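Local coordinates for protein dihydrofolate reductase, putative (Aspergillus flavus, PDB 6DRS) that probably catalyses the NADPH-dependent reduction of dihydrofolate to tetrahydrofolate, the step of folate metabolism that antifolate inhibitors block, at residues P6-V11 against P173-M178; N58-G63 against F154-A159; W211-A216 against Q240-E245. All blocks are in the same frame, centred on the assembly; numbering follows the deposited sequence.

Contact 1: P6-V11 against P173-M178; sequences PLTLIV and PVRIVM. With H8A (3-{[(3R)-7,9-diamino-3-methyl-2,3-dihydrofuro[2,3-f]quinazolin-4-yl]oxy}benzonitrile), chain G.
Leu7 to Val11 and Val174 to Met178 run side by side as parallel strands; their segment axes approach to 4.6 Å and their N-to-C directions differ by 22°. Five backbone hydrogen bonds join them, beginning with Leu7 N to Pro173 O at 2.7 Å and ending with Val11 N to Val177 O at 3.0 Å.

The polar side-chain contact is on the face that carries Thr8, Ile10, Arg175 and Val177. Arg175 turns its guanidinium edge to Thr8, so that NE and NH1 both donate to OG1, each at 3.0 Å. The oxygen lies close to the guanidinium plane, but both bonds are bent, as expected when two N-H groups converge on one acceptor. A bend at chi3 (-34°) folds the arginine back toward the 6-11 segment, where Pro6, just before the strand, places CG 3.6 Å above the guanidinium centre. Trp222 adds a cation-pi contact to the same group. Further along this face, Thr8 CG2 meets Val177 CG2 obliquely at 3.8 Å. The other face is apolar: Leu9 CB touches Ile176 CG1, and Val11 CG1 lies alongside Met178, reaching its CE at 3.9 Å. Tyr162 and other residues of helix 159-167 pack against Leu9 and Val11.

Ile10 O points off the other edge of its strand and accepts an almost straight bond from inhibitor N12 at 2.8 Å (177°), as well as one from Tyr162 OH. The pairing with 173-178 thus leaves this carbonyl to an inhibitor amino group and probably helps hold the backbone there.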
loop_
_atom_site.group_PDB
_atom_site.type_symbol
_atom_site.label_atom_id
_atom_site.label_comp_id
_atom_site.label_asym_id
_atom_site.label_seq_id
_atom_site.Cartn_x
_atom_site.Cartn_y
_atom_site.Cartn_z
ATOM N N PRO A 6 -4.498 14.367 4.173
ATOM C CA PRO A 6 -3.892 13.329 5.007
ATOM C C PRO A 6 -2.958 12.418 4.192
ATOM O O PRO A 6 -3.154 12.226 2.968
ATOM C CB PRO A 6 -5.086 12.550 5.571
ATOM C CG PRO A 6 -6.164 12.732 4.522
ATOM C CD PRO A 6 -5.920 14.099 3.920
ATOM N N LEU A 7 -1.948 11.873 4.863
ATOM C CA LEU A 7 -1.071 10.870 4.245
ATOM C C LEU A 7 -1.431 9.499 4.825
ATOM O O LEU A 7 -1.515 9.332 6.036
ATOM C CB LEU A 7 0.385 11.250 4.546
ATOM C CG LEU A 7 1.439 10.559 3.681
ATOM C CD1 LEU A 7 1.049 10.584 2.206
ATOM C CD2 LEU A 7 2.794 11.199 3.882
ATOM N N THR A 8 -1.736 8.545 3.972
ATOM C CA THR A 8 -2.168 7.259 4.474
ATOM C C THR A 8 -1.079 6.219 4.170
ATOM O O THR A 8 -0.752 5.990 3.011
ATOM C CB THR A 8 -3.527 6.884 3.871
ATOM O OG1 THR A 8 -4.447 7.937 4.176
ATOM C CG2 THR A 8 -4.043 5.556 4.369
ATOM N N LEU A 9 -0.528 5.616 5.220
ATOM C CA LEU A 9 0.278 4.382 5.122
ATOM C C LEU A 9 -0.672 3.180 5.105
ATOM O O LEU A 9 -1.590 3.088 5.939
ATOM C CB LEU A 9 1.202 4.303 6.339
ATOM C CG LEU A 9 2.381 5.266 6.339
ATOM C CD1 LEU A 9 1.910 6.711 6.271
ATOM C CD2 LEU A 9 3.251 5.029 7.571
ATOM N N ILE A 10 -0.508 2.289 4.136
ATOM C CA ILE A 10 -1.278 1.065 4.138
ATOM C C ILE A 10 -0.301 -0.109 4.128
ATOM O O ILE A 10 0.680 -0.121 3.339
ATOM C CB ILE A 10 -2.263 1.014 2.963
ATOM C CG1 ILE A 10 -3.129 -0.239 3.034
ATOM C CG2 ILE A 10 -1.550 1.163 1.621
ATOM C CD1 ILE A 10 -4.140 -0.349 1.924
ATOM N N VAL A 11 -0.596 -1.086 4.978
ATOM C CA VAL A 11 0.371 -2.163 5.297
ATOM C C VAL A 11 -0.401 -3.392 5.763
ATOM O O VAL A 11 -1.489 -3.255 6.339
ATOM C CB VAL A 11 1.358 -1.688 6.387
ATOM C CG1 VAL A 11 0.668 -1.547 7.737
ATOM C CG2 VAL A 11 2.597 -2.574 6.504
ATOM N N PRO A 173 -1.805 15.123 8.525
ATOM C CA PRO A 173 -2.145 13.975 9.381
ATOM C C PRO A 173 -1.646 12.675 8.714
ATOM O O PRO A 173 -1.660 12.547 7.461
ATOM C CB PRO A 173 -3.677 13.990 9.557
ATOM C CG PRO A 173 -4.190 15.015 8.557
ATOM C CD PRO A 173 -3.011 15.923 8.257
ATOM N N VAL A 174 -1.141 11.744 9.524
ATOM C CA VAL A 174 -0.757 10.442 8.991
ATOM C C VAL A 174 -1.651 9.377 9.622
ATOM O O VAL A 174 -1.938 9.397 10.821
ATOM C CB VAL A 174 0.740 10.112 9.138
ATOM C CG1 VAL A 174 1.626 11.247 8.654
ATOM C CG2 VAL A 174 1.088 9.704 10.552
ATOM N N ARG A 175 -2.134 8.494 8.773
ATOM C CA ARG A 175 -3.047 7.488 9.209
ATOM C C ARG A 175 -2.480 6.157 8.735
ATOM O O ARG A 175 -1.835 6.101 7.672
ATOM C CB ARG A 175 -4.423 7.726 8.585
ATOM C CG ARG A 175 -4.841 9.183 8.671
ATOM C CD ARG A 175 -5.931 9.675 7.766
ATOM N NE ARG A 175 -6.074 9.135 6.423
ATOM C CZ ARG A 175 -7.151 9.408 5.698
ATOM N NH1 ARG A 175 -7.273 8.957 4.467
ATOM N NH2 ARG A 175 -8.109 10.154 6.217
ATOM N N ILE A 176 -2.746 5.106 9.507
ATOM C CA ILE A 176 -2.316 3.796 9.105
ATOM C C ILE A 176 -3.548 2.922 8.870
ATOM O O ILE A 176 -4.349 2.729 9.773
ATOM C CB ILE A 176 -1.334 3.196 10.133
ATOM C CG1 ILE A 176 -0.027 3.989 10.184
ATOM C CG2 ILE A 176 -1.073 1.741 9.790
ATOM C CD1 ILE A 176 0.815 3.707 11.403
ATOM N N VAL A 177 -3.684 2.391 7.653
ATOM C CA VAL A 177 -4.666 1.348 7.396
ATOM C C VAL A 177 -3.943 -0.011 7.436
ATOM O O VAL A 177 -3.058 -0.305 6.578
ATOM C CB VAL A 177 -5.362 1.583 6.044
ATOM C CG1 VAL A 177 -6.242 0.413 5.655
ATOM C CG2 VAL A 177 -6.130 2.897 6.092
ATOM N N MET A 178 -4.269 -0.838 8.423
ATOM C CA MET A 178 -3.431 -2.008 8.663
ATOM C C MET A 178 -4.261 -3.289 8.539
ATOM O O MET A 178 -5.348 -3.382 9.127
ATOM C CB MET A 178 -2.772 -1.952 10.045
ATOM C CG MET A 178 -1.931 -3.204 10.331
ATOM S SD MET A 178 -1.022 -3.163 11.892
ATOM C CE MET A 178 0.155 -1.835 11.633
HETATM C C2 H8A G . 0.868 -6.238 -1.555
HETATM C C3 H8A G . -0.176 -6.362 -0.633
HETATM C C4 H8A G . -0.379 -5.356 0.335
HETATM C C5 H8A G . 0.476 -4.234 0.407
HETATM C C6 H8A G . 1.507 -4.142 -0.558
HETATM C C7 H8A G . 1.693 -5.131 -1.484
HETATM C C8 H8A G . 0.232 -3.266 1.356
HETATM O O1 H8A G . 1.078 -7.190 -2.506
HETATM C C10 H8A G . -1.599 -4.474 2.160
HETATM C C14 H8A G . 0.710 -7.056 -3.833
HETATM C C15 H8A G . 1.323 -7.895 -4.789
HETATM C C16 H8A G . 0.965 -7.782 -6.144
HETATM C C17 H8A G . -0.001 -6.836 -6.533
HETATM C C18 H8A G . -0.638 -5.984 -5.606
HETATM N N9 H8A G . -0.791 -3.408 2.228
HETATM N N11 H8A G . -1.383 -5.450 1.252
HETATM N N12 H8A G . 1.082 -2.081 1.402
HETATM N N13 H8A G . -2.720 -4.664 3.085
HETATM C C19 H8A G . -0.258 -6.111 -4.253
HETATM C C20 H8A G . -1.552 -5.085 -6.004
HETATM N N21 H8A G . -2.327 -4.253 -6.382
HETATM C C22 H8A G . 2.832 -4.838 -2.348
HETATM C C23 H8A G . 3.427 -3.615 -1.644
HETATM O O24 H8A G . 2.440 -3.144 -0.708
HETATM C C25 H8A G . 2.306 -4.275 -3.651
#

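Contact 2: N58-G63 against F154-A159; sequences NAMIMG and FVIGGA. With NAP (NADP nicotinamide-adenine-dinucleotide phosphate), chain H.
A cis peptide bond joins Gly157 to Gly158, beside the cofactor. Gly157 O is met there by Gly63 N at 2.7 Å, in the carbonyl plane and on a lone pair. Gly158 N donates to the cofactor phosphate oxygen O1A at 2.8 Å. The three glycines Gly63, Gly157 and Gly158 let the backbone lie directly against the dinucleotide, Gly157 with a positive phi.

Before the glycines the parallel pairing is regular, with Ile61 N bonded to Phe154 O and Ile61 O receiving Ile156 N. Ile156 packs against both methionines. Its CG1 lies between the backbone N and the carbonyl carbon (chi1 71°), which sets the two branches against different partners. Ile156 CG1 runs alongside Met62 and touches its CB at 3.6 Å, whereas Ile156 CG2 crosses Met60 and meets its CB at 3.7 Å. The bent end of Met62 brings CE to 3.9 Å from Ile156 CD1. Phe44 of helix 38-49 covers Ile156 and Met60 as well.

At the far end Asn58 ND2 stands at the edge of the Phe154 ring, 3.8 Å from CE2, with the amide and ring planes 56° apart. This amide is held by the backbone: ND2 donates to Arg50 O and Thr48 O, while OD1 accepts from Ser152 N.

Gly63 and Gly158 each occupy the N-cap of a following helix. The cis Gly-Gly peptide set against the cofactor diphosphate is a hallmark of the dihydrofolate reductase fold and its NADP site.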
loop_
_atom_site.group_PDB
_atom_site.type_symbol
_atom_site.label_atom_id
_atom_site.label_comp_id
_atom_site.label_asym_id
_atom_site.label_seq_id
_atom_site.Cartn_x
_atom_site.Cartn_y
_atom_site.Cartn_z
ATOM N N ASN A 58 -5.226 8.019 -7.858
ATOM C CA ASN A 58 -4.436 7.922 -6.626
ATOM C C ASN A 58 -2.983 7.626 -6.987
ATOM O O ASN A 58 -2.727 6.992 -8.045
ATOM C CB ASN A 58 -4.947 6.822 -5.691
ATOM C CG ASN A 58 -6.384 7.041 -5.279
ATOM O OD1 ASN A 58 -6.910 8.146 -5.431
ATOM N ND2 ASN A 58 -7.025 5.985 -4.801
ATOM N N ALA A 59 -2.078 8.121 -6.131
ATOM C CA ALA A 59 -0.648 7.801 -6.189
ATOM C C ALA A 59 -0.295 6.831 -5.041
ATOM O O ALA A 59 -0.816 6.966 -3.897
ATOM C CB ALA A 59 0.180 9.062 -6.074
ATOM N N MET A 60 0.587 5.870 -5.334
ATOM C CA MET A 60 1.227 5.031 -4.286
ATOM C C MET A 60 2.720 5.383 -4.203
ATOM O O MET A 60 3.435 5.305 -5.191
ATOM C CB MET A 60 1.061 3.548 -4.613
ATOM C CG MET A 60 -0.381 3.145 -4.586
ATOM S SD MET A 60 -0.502 1.436 -5.035
ATOM C CE MET A 60 0.264 1.445 -6.662
ATOM N N ILE A 61 3.184 5.832 -3.050
ATOM C CA ILE A 61 4.617 6.069 -2.928
ATOM C C ILE A 61 5.277 4.840 -2.288
ATOM O O ILE A 61 4.805 4.359 -1.245
ATOM C CB ILE A 61 4.873 7.381 -2.181
ATOM C CG1 ILE A 61 4.206 8.514 -2.963
ATOM C CG2 ILE A 61 6.371 7.627 -2.025
ATOM C CD1 ILE A 61 4.213 9.835 -2.236
ATOM N N MET A 62 6.327 4.319 -2.940
ATOM C CA MET A 62 6.965 3.070 -2.507
ATOM C C MET A 62 8.499 3.175 -2.577
ATOM O O MET A 62 9.064 3.914 -3.386
ATOM C CB MET A 62 6.484 1.890 -3.358
ATOM C CG MET A 62 6.991 1.925 -4.783
ATOM S SD MET A 62 5.952 0.894 -5.834
ATOM C CE MET A 62 4.653 2.084 -6.200
ATOM N N GLY A 63 9.193 2.421 -1.715
ATOM C CA GLY A 63 10.647 2.278 -1.852
ATOM C C GLY A 63 10.989 1.393 -3.046
ATOM O O GLY A 63 10.157 0.598 -3.509
ATOM N N PHE A 154 -1.144 7.326 -1.010
ATOM C CA PHE A 154 -0.865 6.222 -0.117
ATOM C C PHE A 154 0.643 6.002 -0.062
ATOM O O PHE A 154 1.303 6.045 -1.106
ATOM C CB PHE A 154 -1.468 4.930 -0.667
ATOM C CG PHE A 154 -2.962 4.907 -0.560
ATOM C CD1 PHE A 154 -3.575 4.530 0.624
ATOM C CD2 PHE A 154 -3.755 5.351 -1.616
ATOM C CE1 PHE A 154 -4.959 4.557 0.738
ATOM C CE2 PHE A 154 -5.142 5.354 -1.507
ATOM C CZ PHE A 154 -5.741 4.958 -0.330
ATOM N N VAL A 155 1.165 5.760 1.137
ATOM C CA VAL A 155 2.530 5.224 1.278
ATOM C C VAL A 155 2.429 3.704 1.435
ATOM O O VAL A 155 1.871 3.244 2.434
ATOM C CB VAL A 155 3.235 5.852 2.486
ATOM C CG1 VAL A 155 4.564 5.151 2.794
ATOM C CG2 VAL A 155 3.439 7.340 2.274
ATOM N N ILE A 156 2.902 2.955 0.433
ATOM C CA ILE A 156 2.663 1.509 0.388
ATOM C C ILE A 156 3.886 0.699 0.856
ATOM O O ILE A 156 3.865 -0.541 0.708
ATOM C CB ILE A 156 2.142 1.040 -0.992
ATOM C CG1 ILE A 156 3.220 1.089 -2.088
ATOM C CG2 ILE A 156 0.919 1.875 -1.351
ATOM C CD1 ILE A 156 2.970 0.153 -3.244
ATOM N N GLY A 157 4.900 1.344 1.450
ATOM C CA GLY A 157 6.062 0.596 1.927
ATOM C C GLY A 157 7.337 0.769 1.097
ATOM O O GLY A 157 7.376 1.531 0.117
ATOM N N GLY A 158 8.408 0.073 1.500
ATOM C CA GLY A 158 8.383 -0.808 2.680
ATOM C C GLY A 158 8.870 -0.115 3.944
ATOM O O GLY A 158 8.589 1.059 4.172
ATOM N N ALA A 159 9.594 -0.852 4.784
ATOM C CA ALA A 159 9.969 -0.376 6.132
ATOM C C ALA A 159 10.722 0.951 6.054
ATOM O O ALA A 159 10.430 1.827 6.837
ATOM C CB ALA A 159 10.765 -1.425 6.874
HETATM P PA NAP H . 11.782 -0.339 0.923
HETATM O O1A NAP H . 10.643 -0.862 0.095
HETATM O O2A NAP H . 11.729 0.654 2.027
HETATM O O5B NAP H . 12.941 0.147 -0.107
HETATM C C5B NAP H . 14.292 0.455 0.286
HETATM C C4B NAP H . 14.887 1.196 -0.893
HETATM O O4B NAP H . 14.193 2.434 -1.065
HETATM C C3B NAP H . 16.342 1.602 -0.708
HETATM O O3B NAP H . 17.219 0.531 -1.091
HETATM C C2B NAP H . 16.449 2.797 -1.637
HETATM O O2B NAP H . 16.426 2.359 -2.994
HETATM C C1B NAP H . 15.097 3.469 -1.482
HETATM N N9A NAP H . 15.132 4.469 -0.430
HETATM C C8A NAP H . 14.811 4.158 0.837
HETATM N N7A NAP H . 14.919 5.255 1.615
HETATM C C5A NAP H . 15.304 6.290 0.838
HETATM C C6A NAP H . 15.595 7.725 1.061
HETATM N N6A NAP H . 15.449 8.205 2.304
HETATM N N1A NAP H . 15.977 8.511 0.032
HETATM C C2A NAP H . 16.088 7.969 -1.195
HETATM N N3A NAP H . 15.837 6.659 -1.466
HETATM C C4A NAP H . 15.454 5.768 -0.516
HETATM O O3 NAP H . 12.583 -1.691 1.399
HETATM P PN NAP H . 12.457 -2.529 2.792
HETATM O O1N NAP H . 12.293 -1.644 3.956
HETATM O O2N NAP H . 13.635 -3.472 2.684
HETATM O O5D NAP H . 11.118 -3.369 2.554
HETATM C C5D NAP H . 11.002 -4.254 1.468
HETATM C C4D NAP H . 10.360 -5.469 2.103
HETATM O O4D NAP H . 9.167 -5.044 2.764
HETATM C C3D NAP H . 9.974 -6.574 1.149
HETATM O O3D NAP H . 10.173 -7.827 1.855
HETATM C C2D NAP H . 8.509 -6.311 0.925
HETATM O O2D NAP H . 7.846 -7.496 0.562
HETATM C C1D NAP H . 8.055 -5.800 2.275
HETATM N N1N NAP H . 6.831 -4.976 2.188
HETATM C C2N NAP H . 5.733 -5.406 2.852
HETATM C C3N NAP H . 4.516 -4.694 2.804
HETATM C C7N NAP H . 3.301 -5.201 3.579
HETATM O O7N NAP H . 2.263 -4.533 3.637
HETATM N N7N NAP H . 3.397 -6.395 4.193
HETATM C C4N NAP H . 4.455 -3.534 2.007
HETATM C C5N NAP H . 5.607 -3.128 1.330
HETATM C C6N NAP H . 6.787 -3.868 1.417
HETATM P P2B NAP H . 17.788 2.161 -3.830
HETATM O O1X NAP H . 18.504 0.981 -3.188
HETATM O O2X NAP H . 17.273 1.717 -5.184
HETATM O O3X NAP H . 18.409 3.501 -3.584
#

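Contact 3: W211-A216 against Q240-E245; sequences WRKVSA and QMVGYE
Arg212 and Glu245 form a hydrogen-bonded antiparallel pair, Arg212 N reaching Glu245 O at 2.9 Å and Glu245 N returning to Arg212 O at 3.0 Å. Their side chains lie side by side and form a salt bridge on the same face. Arg212 NE donates to Glu245 OE2 at 2.8 Å, on the anti side, and Arg212 NH2 reaches the same oxygen at 3.2 Å from above the carboxylate plane, both from one face. OE2 stays within the guanidinium plane although the two flat groups are turned 53° apart. NH2 has a second anionic partner in Glu218.

Val214 N donates to Gly243 O at 3.0 Å. Next to this bond a water bridges the two segments, donating to Val214 O and accepting from Gly243 N. Val214 CG1 packs against Glu245 CD at 3.7 Å, the side chains crossing at about a right angle. Lys213 CB approaches Tyr244 CE1 obliquely, and Lys213 N donates to Glu208 OE2. Trp211 CE3 comes within 3.5 Å of Glu245 C, while Trp211 NE1 is hydrogen-bonded to Glu204 OE2.

With two carboxylate partners, the Arg212 guanidinium is probably well neutralised and would tie this edge strand both to strand 237-246 and to helix 216-223.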
loop_
_atom_site.group_PDB
_atom_site.type_symbol
_atom_site.label_atom_id
_atom_site.label_comp_id
_atom_site.label_asym_id
_atom_site.label_seq_id
_atom_site.Cartn_x
_atom_site.Cartn_y
_atom_site.Cartn_z
ATOM N N TRP A 211 -1.054 7.353 19.403
ATOM C CA TRP A 211 -1.841 6.846 18.300
ATOM C C TRP A 211 -3.201 6.450 18.847
ATOM O O TRP A 211 -3.282 5.990 19.958
ATOM C CB TRP A 211 -1.170 5.629 17.650
ATOM C CG TRP A 211 0.106 5.985 16.958
ATOM C CD1 TRP A 211 1.351 6.049 17.515
ATOM C CD2 TRP A 211 0.255 6.366 15.577
ATOM N NE1 TRP A 211 2.263 6.438 16.575
ATOM C CE2 TRP A 211 1.626 6.633 15.377
ATOM C CE3 TRP A 211 -0.630 6.483 14.497
ATOM C CZ2 TRP A 211 2.131 7.022 14.141
ATOM C CZ3 TRP A 211 -0.133 6.865 13.272
ATOM C CH2 TRP A 211 1.229 7.129 13.104
ATOM N N ARG A 212 -4.246 6.630 18.059
ATOM C CA ARG A 212 -5.530 6.163 18.478
ATOM C C ARG A 212 -5.973 5.098 17.489
ATOM O O ARG A 212 -5.821 5.283 16.308
ATOM C CB ARG A 212 -6.501 7.342 18.488
ATOM C CG ARG A 212 -7.908 6.984 18.932
ATOM C CD ARG A 212 -8.755 8.249 19.022
ATOM N NE ARG A 212 -9.461 8.484 17.771
ATOM C CZ ARG A 212 -10.551 7.813 17.385
ATOM N NH1 ARG A 212 -11.204 7.043 18.242
ATOM N NH2 ARG A 212 -10.962 7.903 16.131
ATOM N N LYS A 213 -6.535 4.012 17.977
ATOM C CA LYS A 213 -7.166 3.108 17.094
ATOM C C LYS A 213 -8.584 3.617 16.816
ATOM O O LYS A 213 -9.312 3.946 17.774
ATOM C CB LYS A 213 -7.178 1.717 17.719
ATOM C CG LYS A 213 -7.799 0.657 16.829
ATOM C CD LYS A 213 -7.828 -0.712 17.432
ATOM C CE LYS A 213 -8.503 -1.668 16.481
ATOM N NZ LYS A 213 -9.490 -2.512 17.192
ATOM N N VAL A 214 -8.999 3.659 15.538
ATOM C CA VAL A 214 -10.228 4.351 15.186
ATOM C C VAL A 214 -11.368 3.341 15.002
ATOM O O VAL A 214 -11.129 2.152 14.857
ATOM C CB VAL A 214 -10.045 5.289 13.972
ATOM C CG1 VAL A 214 -8.862 6.222 14.127
ATOM C CG2 VAL A 214 -9.993 4.552 12.648
ATOM N N SER A 215 -12.611 3.836 15.013
ATOM C CA SER A 215 -13.817 3.014 14.793
ATOM C C SER A 215 -13.779 2.385 13.391
ATOM O O SER A 215 -13.136 2.919 12.486
ATOM C CB SER A 215 -15.075 3.839 15.022
ATOM O OG SER A 215 -15.200 4.860 14.039
ATOM N N ALA A 216 -14.396 1.219 13.232
ATOM C CA ALA A 216 -14.618 0.622 11.909
ATOM C C ALA A 216 -15.260 1.662 10.971
ATOM O O ALA A 216 -14.892 1.780 9.793
ATOM C CB ALA A 216 -15.442 -0.637 12.034
ATOM N N GLN A 240 -7.877 -9.168 9.676
ATOM C CA GLN A 240 -8.794 -8.090 10.005
ATOM C C GLN A 240 -8.119 -6.766 9.615
ATOM O O GLN A 240 -6.864 -6.675 9.591
ATOM C CB GLN A 240 -9.202 -8.098 11.483
ATOM C CG GLN A 240 -8.044 -7.797 12.414
ATOM C CD GLN A 240 -8.371 -7.401 13.834
ATOM O OE1 GLN A 240 -7.513 -6.899 14.548
ATOM N NE2 GLN A 240 -9.595 -7.632 14.270
ATOM N N MET A 241 -8.946 -5.741 9.344
ATOM C CA MET A 241 -8.463 -4.426 8.906
ATOM C C MET A 241 -8.782 -3.399 9.990
ATOM O O MET A 241 -9.893 -3.355 10.507
ATOM C CB MET A 241 -9.105 -4.036 7.568
ATOM C CG MET A 241 -8.484 -4.768 6.358
ATOM S SD MET A 241 -8.953 -6.505 6.156
ATOM C CE MET A 241 -8.471 -6.828 4.460
ATOM N N VAL A 242 -7.795 -2.605 10.379
ATOM C CA VAL A 242 -8.002 -1.648 11.431
ATOM C C VAL A 242 -7.331 -0.346 10.984
ATOM O O VAL A 242 -6.613 -0.348 9.985
ATOM C CB VAL A 242 -7.476 -2.169 12.792
ATOM C CG1 VAL A 242 -8.098 -3.513 13.174
ATOM C CG2 VAL A 242 -5.957 -2.284 12.800
ATOM N N GLY A 243 -7.555 0.758 11.684
ATOM C CA GLY A 243 -6.826 1.957 11.353
ATOM C C GLY A 243 -6.347 2.696 12.585
ATOM O O GLY A 243 -6.959 2.637 13.650
ATOM N N TYR A 244 -5.260 3.424 12.424
ATOM C CA TYR A 244 -4.663 4.161 13.505
ATOM C C TYR A 244 -4.404 5.583 13.020
ATOM O O TYR A 244 -3.920 5.769 11.895
ATOM C CB TYR A 244 -3.316 3.545 13.880
ATOM C CG TYR A 244 -3.412 2.203 14.555
ATOM C CD1 TYR A 244 -3.660 2.106 15.915
ATOM C CD2 TYR A 244 -3.235 1.028 13.840
ATOM C CE1 TYR A 244 -3.780 0.876 16.541
ATOM C CE2 TYR A 244 -3.335 -0.207 14.454
ATOM C CZ TYR A 244 -3.608 -0.281 15.807
ATOM O OH TYR A 244 -3.695 -1.493 16.418
ATOM N N GLU A 245 -4.754 6.575 13.832
ATOM C CA GLU A 245 -4.430 7.933 13.474
ATOM C C GLU A 245 -3.465 8.458 14.525
ATOM O O GLU A 245 -3.586 8.081 15.682
ATOM C CB GLU A 245 -5.691 8.790 13.317
ATOM C CG GLU A 245 -6.299 9.267 14.625
ATOM C CD GLU A 245 -7.735 9.755 14.506
ATOM O OE1 GLU A 245 -8.149 10.051 13.359
ATOM O OE2 GLU A 245 -8.447 9.817 15.550
HETATM O O HOH W 1 -9.894 0.196 13.585
#

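How the contacts relate
All three contacts belong to one mixed sheet. Contacts 1 and 2 have centres about 10 Å apart and meet where strands 7-17 and 150-157 pair, through Thr8, Ile10 and Val155. The centres of contacts 1 and 3 are also about 10 Å apart, on the other flank, where strands 174-183 and 237-246 are neighbours and Trp211 packs on Val174 and Ile176. Contacts 2 and 3 are about 19 Å apart between centres and do not touch. In sequence, both segments of contact 2 fall between those of contact 1, and contact 3 follows. Strand 7-17 supplies Ile10 and Val11 to the inhibitor pocket, Val11 also to the cofactor pocket, while contact 3 extends the sheet away from both ligands.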